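Local coordinates for protein R.Ecl18kI (Enterobacter cloacae, PDB 2GB7) that cuts double-stranded DNA as a type II restriction endonuclease, recognising the sequence 5'-CCNGG-3' and cleaving before its first cytosine, at residues T73-Y78 / Y106-S111; M133-P138 / D250-A255. The protein carries 1 engineered substitution. All blocks are in the same frame, centred on the assembly; numbering follows the deposited sequence.

Contact 1 (T73-Y78 / Y106-S111). With nucleotides of chain A.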
loop_
_atom_site.group_PDB
_atom_site.type_symbol
_atom_site.label_atom_id
_atom_site.label_comp_id
_atom_site.label_asym_id
_atom_site.label_seq_id
_atom_site.Cartn_x
_atom_site.Cartn_y
_atom_site.Cartn_z
ATOM N N THR F 73 1.641 -11.770 23.360
ATOM C CA THR F 73 1.568 -11.828 24.839
ATOM C C THR F 73 2.963 -11.873 25.460
ATOM O O THR F 73 3.235 -11.175 26.465
ATOM C CB THR F 73 0.761 -13.042 25.262
ATOM O OG1 THR F 73 -0.584 -12.885 24.791
ATOM C CG2 THR F 73 0.764 -13.210 26.786
ATOM N N ARG F 74 3.848 -12.669 24.869
ATOM C CA ARG F 74 5.212 -12.805 25.363
ATOM C C ARG F 74 5.979 -11.501 25.260
ATOM O O ARG F 74 6.668 -11.113 26.212
ATOM C CB ARG F 74 5.958 -13.925 24.656
ATOM C CG ARG F 74 7.239 -14.363 25.336
ATOM C CD ARG F 74 7.670 -15.753 24.891
ATOM N NE ARG F 74 6.630 -16.754 25.144
ATOM C CZ ARG F 74 5.776 -17.238 24.237
ATOM N NH1 ARG F 74 5.810 -16.856 22.947
ATOM N NH2 ARG F 74 4.880 -18.136 24.627
ATOM N N MET F 75 5.840 -10.823 24.128
ATOM C CA MET F 75 6.481 -9.527 23.954
ATOM C C MET F 75 5.993 -8.548 24.996
ATOM O O MET F 75 6.791 -7.868 25.626
ATOM C CB MET F 75 6.278 -8.985 22.531
ATOM C CG MET F 75 6.992 -9.817 21.492
ATOM S SD MET F 75 8.735 -10.114 21.846
ATOM C CE MET F 75 9.384 -8.463 21.846
ATOM N N LEU F 76 4.683 -8.496 25.199
ATOM C CA LEU F 76 4.115 -7.568 26.170
ATOM C C LEU F 76 4.613 -7.841 27.584
ATOM O O LEU F 76 4.693 -6.935 28.413
ATOM C CB LEU F 76 2.588 -7.630 26.143
ATOM C CG LEU F 76 1.895 -6.984 24.942
ATOM C CD1 LEU F 76 0.380 -7.254 24.957
ATOM C CD2 LEU F 76 2.175 -5.485 24.893
ATOM N N SER F 77 4.962 -9.083 27.877
ATOM C CA SER F 77 5.316 -9.383 29.270
ATOM C C SER F 77 6.718 -8.835 29.654
ATOM O O SER F 77 7.036 -8.653 30.842
ATOM C CB SER F 77 5.094 -10.868 29.546
ATOM O OG SER F 77 3.770 -11.217 29.145
ATOM N N TYR F 78 7.512 -8.493 28.637
ATOM C CA TYR F 78 8.795 -7.797 28.819
ATOM C C TYR F 78 8.681 -6.358 29.339
ATOM O O TYR F 78 9.693 -5.740 29.693
ATOM C CB TYR F 78 9.549 -7.738 27.502
ATOM C CG TYR F 78 10.357 -8.958 27.161
ATOM C CD1 TYR F 78 9.842 -9.927 26.307
ATOM C CD2 TYR F 78 11.656 -9.127 27.656
ATOM C CE1 TYR F 78 10.582 -11.042 25.953
ATOM C CE2 TYR F 78 12.412 -10.245 27.311
ATOM C CZ TYR F 78 11.859 -11.199 26.448
ATOM O OH TYR F 78 12.569 -12.316 26.084
ATOM N N TYR F 106 1.694 0.041 20.884
ATOM C CA TYR F 106 1.441 0.418 19.493
ATOM C C TYR F 106 2.548 -0.099 18.572
ATOM O O TYR F 106 2.248 -0.649 17.517
ATOM C CB TYR F 106 1.259 1.937 19.348
ATOM C CG TYR F 106 1.153 2.348 17.887
ATOM C CD1 TYR F 106 -0.025 2.201 17.175
ATOM C CD2 TYR F 106 2.259 2.883 17.230
ATOM C CE1 TYR F 106 -0.104 2.561 15.813
ATOM C CE2 TYR F 106 2.190 3.249 15.883
ATOM C CZ TYR F 106 1.006 3.090 15.186
ATOM O OH TYR F 106 0.931 3.464 13.858
ATOM N N ASP F 107 3.814 0.080 18.944
ATOM C CA ASP F 107 4.933 -0.390 18.121
ATOM C C ASP F 107 4.927 -1.899 17.884
ATOM O O ASP F 107 5.245 -2.383 16.779
ATOM C CB ASP F 107 6.255 0.007 18.749
ATOM C CG ASP F 107 6.538 1.486 18.601
ATOM O OD1 ASP F 107 5.793 2.175 17.857
ATOM O OD2 ASP F 107 7.514 1.940 19.233
ATOM N N LEU F 108 4.588 -2.645 18.929
ATOM C CA LEU F 108 4.405 -4.092 18.763
ATOM C C LEU F 108 3.297 -4.429 17.775
ATOM O O LEU F 108 3.495 -5.250 16.878
ATOM C CB LEU F 108 4.100 -4.749 20.109
ATOM C CG LEU F 108 3.765 -6.244 20.125
ATOM C CD1 LEU F 108 4.902 -7.080 19.578
ATOM C CD2 LEU F 108 3.439 -6.705 21.544
ATOM N N ALA F 109 2.116 -3.841 17.957
ATOM C CA ALA F 109 1.009 -4.136 17.046
ATOM C C ALA F 109 1.347 -3.698 15.631
ATOM O O ALA F 109 1.044 -4.409 14.672
ATOM C CB ALA F 109 -0.255 -3.455 17.509
ATOM N N LEU F 110 1.981 -2.536 15.514
ATOM C CA LEU F 110 2.411 -2.050 14.208
ATOM C C LEU F 110 3.335 -3.057 13.517
ATOM O O LEU F 110 3.118 -3.394 12.347
ATOM C CB LEU F 110 3.108 -0.687 14.297
ATOM C CG LEU F 110 3.652 -0.063 12.997
ATOM C CD1 LEU F 110 2.555 0.143 11.949
ATOM C CD2 LEU F 110 4.339 1.272 13.362
ATOM N N SER F 111 4.344 -3.528 14.250
ATOM C CA SER F 111 5.296 -4.513 13.735
ATOM C C SER F 111 4.550 -5.770 13.270
ATOM O O SER F 111 4.840 -6.297 12.182
ATOM C CB SER F 111 6.310 -4.860 14.831
ATOM O OG SER F 111 7.327 -5.709 14.337
ATOM P P DG A 6 3.007 4.839 11.300
ATOM O OP1 DG A 6 1.591 4.624 10.903
ATOM O OP2 DG A 6 3.391 4.708 12.730
ATOM O "O5'" DG A 6 3.937 3.850 10.479
ATOM C "C5'" DG A 6 3.645 3.510 9.129
ATOM C "C4'" DG A 6 4.677 2.529 8.633
ATOM O "O4'" DG A 6 4.338 2.039 7.314
ATOM C "C3'" DG A 6 6.089 3.105 8.520
ATOM O "O3'" DG A 6 7.007 2.082 8.905
ATOM C "C2'" DG A 6 6.225 3.371 7.032
ATOM C "C1'" DG A 6 5.469 2.182 6.481
ATOM N N9 DG A 6 5.000 2.258 5.104
ATOM C C8 DG A 6 5.124 3.293 4.208
ATOM N N7 DG A 6 4.611 3.014 3.039
ATOM C C5 DG A 6 4.120 1.722 3.181
ATOM C C6 DG A 6 3.465 0.871 2.248
ATOM O O6 DG A 6 3.188 1.091 1.067
ATOM N N1 DG A 6 3.128 -0.352 2.822
ATOM C C2 DG A 6 3.390 -0.716 4.117
ATOM N N2 DG A 6 2.969 -1.934 4.490
ATOM N N3 DG A 6 4.015 0.058 4.986
ATOM C C4 DG A 6 4.345 1.252 4.453
ATOM P P DG A 8 9.753 -4.175 11.855
ATOM O OP1 DG A 8 9.594 -4.871 13.164
ATOM O OP2 DG A 8 11.077 -3.635 11.472
ATOM O "O5'" DG A 8 9.251 -5.195 10.743
ATOM C "C5'" DG A 8 7.910 -5.669 10.782
ATOM C "C4'" DG A 8 7.651 -6.622 9.641
ATOM O "O4'" DG A 8 7.604 -5.900 8.389
ATOM C "C3'" DG A 8 8.700 -7.715 9.464
ATOM O "O3'" DG A 8 8.029 -8.926 9.129
ATOM C "C2'" DG A 8 9.541 -7.210 8.304
ATOM C "C1'" DG A 8 8.512 -6.473 7.465
ATOM N N9 DG A 8 9.033 -5.390 6.638
ATOM C C8 DG A 8 9.716 -4.278 7.063
ATOM N N7 DG A 8 10.014 -3.458 6.093
ATOM C C5 DG A 8 9.505 -4.068 4.955
ATOM C C6 DG A 8 9.519 -3.645 3.602
ATOM O O6 DG A 8 9.996 -2.607 3.126
ATOM N N1 DG A 8 8.897 -4.569 2.770
ATOM C C2 DG A 8 8.335 -5.752 3.186
ATOM N N2 DG A 8 7.794 -6.518 2.229
ATOM N N3 DG A 8 8.309 -6.154 4.447
ATOM C C4 DG A 8 8.907 -5.270 5.272
#
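Leu108 reaches from one helix to Met75 and Leu76 on another, and its side chain carries the whole contact. Its CB points at the segment 73-78, and with CG anti to the backbone N (chi1 175°) the branch point is carried outward, so that both methyls arrive at the other helix. CD1 lies against Met75, 3.8 Å from Met75 CB and close to Met75 CG. CD2 fits between the two partners, 3.7 Å from Leu76 CG, and also touches Leu76 CD2 and Met75 CB. A forked leucine suits this place because its two methyls can meet adjacent residues of one helical turn. Met75 begins toward Leu108, but its chain, bent at chi2 and chi3, turns the tip away from Leu108; the side chain also packs on Leu12 and Ile13.

Other side chains of the segment 106-111, two of them hydroxyl-bearing, meet the DNA backbone. Tyr106 OH donates a hydrogen bond to OP2 of DG6 of chain A at 3.0 Å, the phosphate oxygen lying at the ring edge and in the ring plane. Five residues further along, Ser111 OG donates to OP1 of DG8 of chain A at 2.7 Å; the same hydroxyl is hydrogen-bonded to Arg17. Leu110 CD2 packs 3.6 Å from OP2 of DG6 of chain A. The long, rigid tyrosine carries its hydroxyl out to one phosphate, while the short serine suits a phosphate close to the helix.

The contact joins helix 49-77 to the early turns of helix 102-134, with helix 6-20 packing on Met75 and Asp107, and Ala109 meeting Ala109 of the second subunit.

Contact 2 (M133-P138 / D250-A255)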
loop_
_atom_site.group_PDB
_atom_site.type_symbol
_atom_site.label_atom_id
_atom_site.label_comp_id
_atom_site.label_asym_id
_atom_site.label_seq_id
_atom_site.Cartn_x
_atom_site.Cartn_y
_atom_site.Cartn_z
ATOM N N MET F 133 4.014 -25.828 -9.649
ATOM C CA MET F 133 4.919 -27.002 -9.520
ATOM C C MET F 133 4.139 -28.301 -9.433
ATOM O O MET F 133 4.435 -29.279 -10.139
ATOM C CB MET F 133 5.827 -26.854 -8.313
ATOM C CG MET F 133 6.724 -25.654 -8.454
ATOM S SD MET F 133 7.770 -25.407 -7.025
ATOM C CE MET F 133 8.709 -24.016 -7.703
ATOM N N GLY F 134 3.099 -28.295 -8.613
ATOM C CA GLY F 134 2.223 -29.458 -8.495
ATOM C C GLY F 134 1.599 -29.829 -9.843
ATOM O O GLY F 134 1.425 -31.013 -10.177
ATOM N N ALA F 135 1.224 -28.804 -10.612
ATOM C CA ALA F 135 0.628 -28.985 -11.947
ATOM C C ALA F 135 1.646 -29.488 -12.986
ATOM O O ALA F 135 1.279 -29.884 -14.095
ATOM C CB ALA F 135 0.003 -27.687 -12.394
ATOM N N GLY F 136 2.918 -29.479 -12.588
ATOM C CA GLY F 136 4.072 -29.871 -13.400
ATOM C C GLY F 136 4.434 -28.866 -14.480
ATOM O O GLY F 136 5.103 -29.215 -15.470
ATOM N N ILE F 137 3.935 -27.648 -14.316
ATOM C CA ILE F 137 4.108 -26.614 -15.332
ATOM C C ILE F 137 5.456 -25.949 -15.067
ATOM O O ILE F 137 5.738 -25.610 -13.945
ATOM C CB ILE F 137 2.929 -25.625 -15.289
ATOM C CG1 ILE F 137 1.639 -26.344 -15.711
ATOM C CG2 ILE F 137 3.173 -24.399 -16.200
ATOM C CD1 ILE F 137 0.357 -25.549 -15.493
ATOM N N PRO F 138 6.291 -25.782 -16.124
ATOM C CA PRO F 138 7.604 -25.136 -15.928
ATOM C C PRO F 138 7.448 -23.669 -15.655
ATOM O O PRO F 138 6.853 -22.972 -16.464
ATOM C CB PRO F 138 8.295 -25.326 -17.278
ATOM C CG PRO F 138 7.176 -25.493 -18.289
ATOM C CD PRO F 138 6.053 -26.184 -17.515
ATOM N N ASP F 250 -9.443 -21.584 -15.049
ATOM C CA ASP F 250 -9.271 -21.057 -16.392
ATOM C C ASP F 250 -7.783 -20.834 -16.638
ATOM O O ASP F 250 -7.228 -21.276 -17.671
ATOM C CB ASP F 250 -10.007 -19.723 -16.541
ATOM C CG ASP F 250 -11.508 -19.832 -16.427
ATOM O OD1 ASP F 250 -12.090 -20.903 -16.765
ATOM O OD2 ASP F 250 -12.139 -18.795 -16.070
ATOM N N MET F 251 -7.140 -20.158 -15.688
ATOM C CA MET F 251 -5.721 -19.846 -15.781
ATOM C C MET F 251 -4.872 -21.094 -15.920
ATOM O O MET F 251 -3.974 -21.140 -16.757
ATOM C CB MET F 251 -5.238 -19.023 -14.581
ATOM C CG MET F 251 -3.816 -18.527 -14.810
ATOM S SD MET F 251 -3.258 -17.556 -13.388
ATOM C CE MET F 251 -2.900 -18.861 -12.243
ATOM N N LEU F 252 -5.133 -22.106 -15.095
ATOM C CA LEU F 252 -4.349 -23.345 -15.146
ATOM C C LEU F 252 -4.512 -24.084 -16.470
ATOM O O LEU F 252 -3.557 -24.648 -17.009
ATOM C CB LEU F 252 -4.690 -24.255 -13.976
ATOM C CG LEU F 252 -3.796 -24.073 -12.751
ATOM C CD1 LEU F 252 -2.391 -24.638 -13.022
ATOM C CD2 LEU F 252 -3.654 -22.581 -12.274
ATOM N N GLN F 253 -5.714 -24.052 -16.994
ATOM C CA GLN F 253 -5.969 -24.676 -18.283
ATOM C C GLN F 253 -5.133 -23.980 -19.360
ATOM O O GLN F 253 -4.483 -24.637 -20.179
ATOM C CB GLN F 253 -7.443 -24.593 -18.609
ATOM C CG GLN F 253 -7.776 -25.364 -19.863
ATOM C CD GLN F 253 -7.416 -26.859 -19.756
ATOM O OE1 GLN F 253 -7.624 -27.495 -18.716
ATOM N NE2 GLN F 253 -6.889 -27.423 -20.851
ATOM N N SER F 254 -5.121 -22.650 -19.330
ATOM C CA SER F 254 -4.317 -21.885 -20.294
ATOM C C SER F 254 -2.825 -22.174 -20.107
ATOM O O SER F 254 -2.099 -22.377 -21.082
ATOM C CB SER F 254 -4.615 -20.393 -20.124
ATOM O OG SER F 254 -5.957 -20.159 -20.535
ATOM N N ALA F 255 -2.374 -22.262 -18.854
ATOM C CA ALA F 255 -0.952 -22.513 -18.599
ATOM C C ALA F 255 -0.555 -23.875 -19.100
ATOM O O ALA F 255 0.508 -24.046 -19.691
ATOM C CB ALA F 255 -0.626 -22.391 -17.094
#
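Ile137 and Ala135 meet Leu252 and Ala255 through apolar contacts alone. Ile137 CD1 does most of the work: it sits 3.7 Å from Ala255 CB and 3.8 Å from Leu252 CD1, touching two residues nearly one turn apart on helix 248-259. The ethyl branch reaches them because CG1 is anti to the carbonyl carbon and chi2 (170°) is extended. Leu252 CD1 also touches Ala135 CB, at 3.9 Å, so this one methyl meets both Ala135 and Ile137. Alanine at 135 and 255 offers a single methyl to the buried interface, a short surface against which the longer Leu252 and Ile137 can lie.

Backbone hydrogen bonding shapes the segment that presents these groups. Helix 102-134 closes in a Schellman motif at Gly136, whose positive phi (73°) is a conformation glycine adopts readily; Gly136 N bonds back to Met133 O at 2.9 Å. The chain then turns, bringing Ile137 against helix 248-259, which Ala135 also meets. In this PDDEXK-family fold, helix 248-259 follows strand 245-247 at one edge of the mixed sheet, and its Met251 and Ala255 also pack on strand 177-181.

A polar link lies beside the apolar patch: Ile137 O accepts a hydrogen bond from Tyr295 OH.

In the fold
Helix 102-134 runs through both contacts: its early turns belong to contact 1, and its last turn, with the chain just beyond, to contact 2. The two centres are 41 Å apart, on opposite sides of the centre of the chain, and their nearest atoms are about 27 Å from each other, so they do not touch. Along the sequence contact 1 closes before contact 2 opens. Contact 1 lies in the part of the enzyme that grips the DNA backbone and meets the second subunit, whereas contact 2, about 14 Å from the nucleic acid at its nearest atom, ties the far end of the helix to the sheet-bearing part.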